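Local coordinates for uncharacterized protein (Bacteroides caccae, PDB 3NO2) that is of unknown function but folds as a six-bladed beta-propeller, with a stretch related in sequence to Mal s 1 allergenic protein-like propellers, at residues K56-I61 / C77-A82; L91-W94 / T100-E103. All blocks are in the same frame, centred on the assembly; numbering follows the deposited sequence. Where two conformers were deposited one is given.

How the contacts relate
Contact 1 (56-61 with 77-82) and contact 2 (91-94 with 100-103) have centres about 9 Å apart on the same side of the propeller's centre. Contact 1 packs one blade against the next, bringing strand 57-61 of the first to strand 78-84, the first, edge strand of the second blade; contact 2 is a hairpin inside that second blade. They meet where strands 78-84 and 90-95 are neighbours. Gln80 N lies 3.0 Å from Ala93 O, a probable hydrogen bond, and Met79 SE packs 3.5 Å from the same oxygen. Val92 and Trp94 of contact 2 both touch Met79, the residue that carries contact 1.

Contact 1: K56-I61 / C77-A82; sequences KGAKMI and CEMQTA
Met79, deposited as selenomethionine, packs on the backbone of Gly57 and the methyl group of Ala58, with no hydrogen bond joining the two strands. Along 77-82, Cys77 comes first and, in the conformer given, lies against Trp94 of its own blade. Glu78 starts out away from strand 57-61. Its OE1 takes a hydrogen bond of 3.0 Å from Gln80 NE2, arriving on the anti side of the carboxylate and 28° out of its plane, while His124 ND1 is a second partner of the same oxygen. Met79 then turns toward 57-61. Its CB stands 3.4 Å from Gly57 O. With CG anti to the backbone N (chi1 -170°), the chain runs on beside the Gly57 carbonyl, and CG lies 3.8 Å from Ala58 CB. Bends at chi2 and chi3 fold the terminal methyl back, leaving CE 3.9 Å from Ala58 N. This is face-to-face packing of adjacent blades in a six-bladed beta-propeller: strand 57-61 belongs to one four-stranded antiparallel sheet and strand 78-84 is the first, edge strand of the next. Ile71 and Trp94 also touch Met79, one from each blade. Gln80 and Thr81 form a classic beta bulge, both opposite Ala93 on the neighbouring strand. Gln80 leaves the backbone on the side away from 57-61; Asn40 ND2 bonds to its OE1 and its NE2 gives to Glu38 OE1. Thr81 OG1 is hydrogen-bonded to Arg128 O and Ile130 N. Ala82 again directs its methyl toward the first blade, where Leu51 and Ser53 of strand 50-53 meet it.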
loop_
_atom_site.group_PDB
_atom_site.type_symbol
_atom_site.label_atom_id
_atom_site.label_comp_id
_atom_site.label_asym_id
_atom_site.label_seq_id
_atom_site.Cartn_x
_atom_site.Cartn_y
_atom_site.Cartn_z
ATOM N N LYS A 56 -7.890 -10.697 -7.811
ATOM C CA LYS A 56 -7.842 -11.886 -8.670
ATOM C C LYS A 56 -6.485 -12.079 -9.322
ATOM O O LYS A 56 -6.239 -13.140 -9.910
ATOM C CB LYS A 56 -8.954 -11.821 -9.740
ATOM C CG LYS A 56 -10.367 -11.759 -9.170
ATOM C CD LYS A 56 -10.672 -12.862 -8.211
ATOM C CE LYS A 56 -12.153 -12.943 -7.839
ATOM N NZ LYS A 56 -12.671 -11.745 -7.220
ATOM N N GLY A 57 -5.550 -11.157 -9.154
ATOM C CA GLY A 57 -4.214 -11.279 -9.764
ATOM C C GLY A 57 -3.464 -9.988 -9.622
ATOM O O GLY A 57 -3.899 -9.081 -8.898
ATOM N N ALA A 58 -2.313 -9.898 -10.275
ATOM C CA ALA A 58 -1.524 -8.663 -10.403
ATOM C C ALA A 58 -1.015 -8.605 -11.819
ATOM O O ALA A 58 -0.732 -9.661 -12.429
ATOM C CB ALA A 58 -0.318 -8.655 -9.423
ATOM N N LYS A 59 -0.903 -7.413 -12.349
ATOM C CA LYS A 59 -0.427 -7.264 -13.713
ATOM C C LYS A 59 0.387 -6.009 -13.889
ATOM O O LYS A 59 0.267 -5.054 -13.090
ATOM C CB LYS A 59 -1.513 -7.335 -14.727
ATOM C CG LYS A 59 -2.484 -6.175 -14.732
ATOM C CD LYS A 59 -3.492 -6.270 -15.883
ATOM C CE LYS A 59 -4.451 -7.463 -15.716
ATOM N NZ LYS A 59 -5.306 -7.641 -16.910
HETATM N N MSE A 60 1.234 -5.998 -14.909
HETATM C CA MSE A 60 1.996 -4.819 -15.325
HETATM C C MSE A 60 1.514 -4.400 -16.722
HETATM O O MSE A 60 1.334 -5.254 -17.593
HETATM C CB MSE A 60 3.509 -5.106 -15.295
HETATM C CG MSE A 60 4.355 -3.873 -15.539
HETATM SE SE MSE A 60 6.248 -4.116 -15.351
HETATM C CE MSE A 60 6.356 -3.864 -13.498
ATOM N N ILE A 61 1.314 -3.097 -16.896
ATOM C CA ILE A 61 0.867 -2.499 -18.146
ATOM C C ILE A 61 1.804 -1.351 -18.493
ATOM O O ILE A 61 2.484 -0.766 -17.648
ATOM C CB ILE A 61 -0.594 -2.005 -18.076
ATOM C CG1 ILE A 61 -0.788 -0.920 -17.004
ATOM C CG2 ILE A 61 -1.531 -3.180 -17.767
ATOM C CD1 ILE A 61 -2.188 -0.255 -16.999
ATOM N N CYS A 77 -7.897 -17.132 -3.313
ATOM C CA CYS A 77 -6.756 -16.338 -2.820
ATOM C C CYS A 77 -7.012 -14.892 -3.192
ATOM O O CYS A 77 -7.863 -14.588 -4.041
ATOM C CB CYS A 77 -5.441 -16.822 -3.409
ATOM S SG CYS A 77 -4.908 -18.475 -2.839
ATOM N N GLU A 78 -6.282 -13.975 -2.574
ATOM C CA GLU A 78 -6.415 -12.556 -2.885
ATOM C C GLU A 78 -5.040 -11.946 -3.062
ATOM O O GLU A 78 -4.246 -11.759 -2.106
ATOM C CB GLU A 78 -7.161 -11.810 -1.791
ATOM C CG GLU A 78 -8.577 -12.305 -1.543
ATOM C CD GLU A 78 -9.369 -11.411 -0.608
ATOM O OE1 GLU A 78 -8.887 -10.346 -0.201
ATOM O OE2 GLU A 78 -10.528 -11.808 -0.297
HETATM N N MSE A 79 -4.733 -11.536 -4.292
HETATM C CA MSE A 79 -3.502 -10.828 -4.591
HETATM C C MSE A 79 -3.690 -9.384 -4.136
HETATM O O MSE A 79 -4.454 -8.623 -4.745
HETATM C CB MSE A 79 -3.257 -10.861 -6.104
HETATM C CG MSE A 79 -1.898 -10.364 -6.463
HETATM SE SE MSE A 79 -0.451 -11.664 -6.281
HETATM C CE MSE A 79 -0.681 -12.576 -7.935
ATOM N N GLN A 80 -2.954 -8.996 -3.099
ATOM C CA GLN A 80 -3.128 -7.697 -2.472
ATOM C C GLN A 80 -1.859 -6.859 -2.403
ATOM O O GLN A 80 -1.984 -5.662 -2.167
ATOM C CB GLN A 80 -3.705 -7.824 -1.068
ATOM C CG GLN A 80 -5.110 -8.410 -1.008
ATOM C CD GLN A 80 -6.223 -7.457 -1.334
ATOM O OE1 GLN A 80 -6.009 -6.333 -1.739
ATOM N NE2 GLN A 80 -7.450 -7.936 -1.198
ATOM N N THR A 81 -0.669 -7.445 -2.592
ATOM C CA THR A 81 0.588 -6.741 -2.660
ATOM C C THR A 81 1.043 -6.617 -4.092
ATOM O O THR A 81 0.976 -7.576 -4.852
ATOM C CB THR A 81 1.677 -7.528 -1.892
ATOM O OG1 THR A 81 1.374 -7.616 -0.491
ATOM C CG2 THR A 81 3.071 -6.928 -2.039
ATOM N N ALA A 82 1.568 -5.450 -4.438
ATOM C CA ALA A 82 2.220 -5.222 -5.734
ATOM C C ALA A 82 3.096 -3.967 -5.600
ATOM O O ALA A 82 2.565 -2.862 -5.559
ATOM C CB ALA A 82 1.197 -5.077 -6.826
#

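Contact 2: L91-W94 / T100-E103; sequences LVAW and TILE
Val92 and Leu102 form a hydrogen-bonded antiparallel pair, each backbone N-H serving the other's carbonyl. Val92 N to Leu102 O and Leu102 N to Val92 O both measure 2.9 Å, and the latter is nearly straight at 174°. Trp94 and Thr100 repeat the pattern: Trp94 N gives to Thr100 O at 2.9 Å, and Thr100 N returns a bond to Trp94 O. Between them, Ala93 and Ile101 are a non-hydrogen-bonded pair, whose backbones bond outward instead, Ala93 to Gln80 and Thr81 and Ile101 to Thr114. The two strands are thus the central pair of a four-stranded propeller blade, a beta hairpin flanked by strands 78-84 and 110-116. Thr100 CB sits over one face of the Trp94 indole, 3.7 Å from the centroid of the five-membered ring, in a CH-pi contact. Chi1 of 70° puts CG of Trp94 between its backbone N and carbonyl carbon, which lays the indole alongside the threonine. Thr100 OG1 approaches Trp94 NE1 at too poor an angle to bond, and is hydrogen-bonded to Pro98 O. On the sheet face of Ala93 and Ile101, Leu91 CD1, in one of two conformers, lies near Ile101 CG2 and Glu103 CG, a closeness left doubtful by the second. Beyond CG, the extended chain of Glu103 ends in a buried carboxylate with polar partners in the next blade: OE2 takes both a salt bridge from Lys132 NZ and a hydrogen bond with Tyr138 OH.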
loop_
_atom_site.group_PDB
_atom_site.type_symbol
_atom_site.label_atom_id
_atom_site.label_comp_id
_atom_site.label_asym_id
_atom_site.label_seq_id
_atom_site.Cartn_x
_atom_site.Cartn_y
_atom_site.Cartn_z
ATOM N N LEU A 91 7.511 -7.125 -6.560
ATOM C CA LEU A 91 7.141 -7.999 -5.453
ATOM C C LEU A 91 5.613 -8.023 -5.503
ATOM O O LEU A 91 4.942 -6.959 -5.481
ATOM C CB LEU A 91 7.613 -7.449 -4.101
ATOM C CG LEU A 91 7.320 -8.287 -2.843
ATOM C CD1 LEU A 91 8.259 -9.484 -2.720
ATOM C CD2 LEU A 91 7.410 -7.445 -1.564
ATOM N N VAL A 92 5.034 -9.222 -5.594
ATOM C CA VAL A 92 3.585 -9.398 -5.490
ATOM C C VAL A 92 3.285 -10.460 -4.458
ATOM O O VAL A 92 4.137 -11.290 -4.140
ATOM C CB VAL A 92 2.946 -9.735 -6.828
ATOM C CG1 VAL A 92 3.204 -8.626 -7.888
ATOM C CG2 VAL A 92 3.377 -11.131 -7.351
ATOM N N ALA A 93 2.080 -10.514 -3.923
ATOM C CA ALA A 93 1.745 -11.511 -2.917
ATOM C C ALA A 93 0.241 -11.715 -2.817
ATOM O O ALA A 93 -0.513 -10.750 -2.936
ATOM C CB ALA A 93 2.322 -11.155 -1.509
ATOM N N TRP A 94 -0.153 -12.958 -2.524
ATOM C CA TRP A 94 -1.535 -13.292 -2.291
ATOM C C TRP A 94 -1.770 -13.885 -0.916
ATOM O O TRP A 94 -1.017 -14.711 -0.394
ATOM C CB TRP A 94 -2.131 -14.172 -3.400
ATOM C CG TRP A 94 -1.683 -15.589 -3.521
ATOM C CD1 TRP A 94 -1.963 -16.644 -2.704
ATOM C CD2 TRP A 94 -0.908 -16.131 -4.606
ATOM N NE1 TRP A 94 -1.409 -17.795 -3.199
ATOM C CE2 TRP A 94 -0.773 -17.505 -4.376
ATOM C CE3 TRP A 94 -0.347 -15.576 -5.750
ATOM C CZ2 TRP A 94 -0.074 -18.339 -5.258
ATOM C CZ3 TRP A 94 0.334 -16.426 -6.653
ATOM C CH2 TRP A 94 0.467 -17.772 -6.367
ATOM N N THR A 100 1.379 -16.496 -0.296
ATOM C CA THR A 100 2.505 -16.658 -1.235
ATOM C C THR A 100 3.029 -15.289 -1.650
ATOM O O THR A 100 2.258 -14.405 -2.023
ATOM C CB THR A 100 2.051 -17.411 -2.477
ATOM O OG1 THR A 100 1.513 -18.693 -2.083
ATOM C CG2 THR A 100 3.177 -17.647 -3.438
ATOM N N ILE A 101 4.349 -15.135 -1.602
ATOM C CA ILE A 101 5.079 -13.971 -2.090
ATOM C C ILE A 101 5.892 -14.397 -3.305
ATOM O O ILE A 101 6.534 -15.466 -3.285
ATOM C CB ILE A 101 6.019 -13.447 -0.991
ATOM C CG1 ILE A 101 5.240 -12.954 0.218
ATOM C CG2 ILE A 101 6.980 -12.365 -1.536
ATOM C CD1 ILE A 101 6.096 -12.857 1.509
ATOM N N LEU A 102 5.858 -13.609 -4.360
ATOM C CA LEU A 102 6.679 -13.809 -5.566
ATOM C C LEU A 102 7.447 -12.544 -5.853
ATOM O O LEU A 102 6.904 -11.428 -5.791
ATOM C CB LEU A 102 5.799 -14.119 -6.769
ATOM C CG LEU A 102 4.853 -15.316 -6.676
ATOM C CD1 LEU A 102 3.917 -15.312 -7.921
ATOM C CD2 LEU A 102 5.657 -16.669 -6.539
ATOM N N GLU A 103 8.723 -12.698 -6.208
ATOM C CA GLU A 103 9.477 -11.623 -6.858
ATOM C C GLU A 103 9.503 -11.947 -8.332
ATOM O O GLU A 103 9.678 -13.111 -8.712
ATOM C CB GLU A 103 10.884 -11.485 -6.255
ATOM C CG GLU A 103 10.806 -11.070 -4.812
ATOM C CD GLU A 103 12.108 -10.803 -4.133
ATOM O OE1 GLU A 103 13.129 -10.625 -4.838
ATOM O OE2 GLU A 103 12.128 -10.726 -2.882
#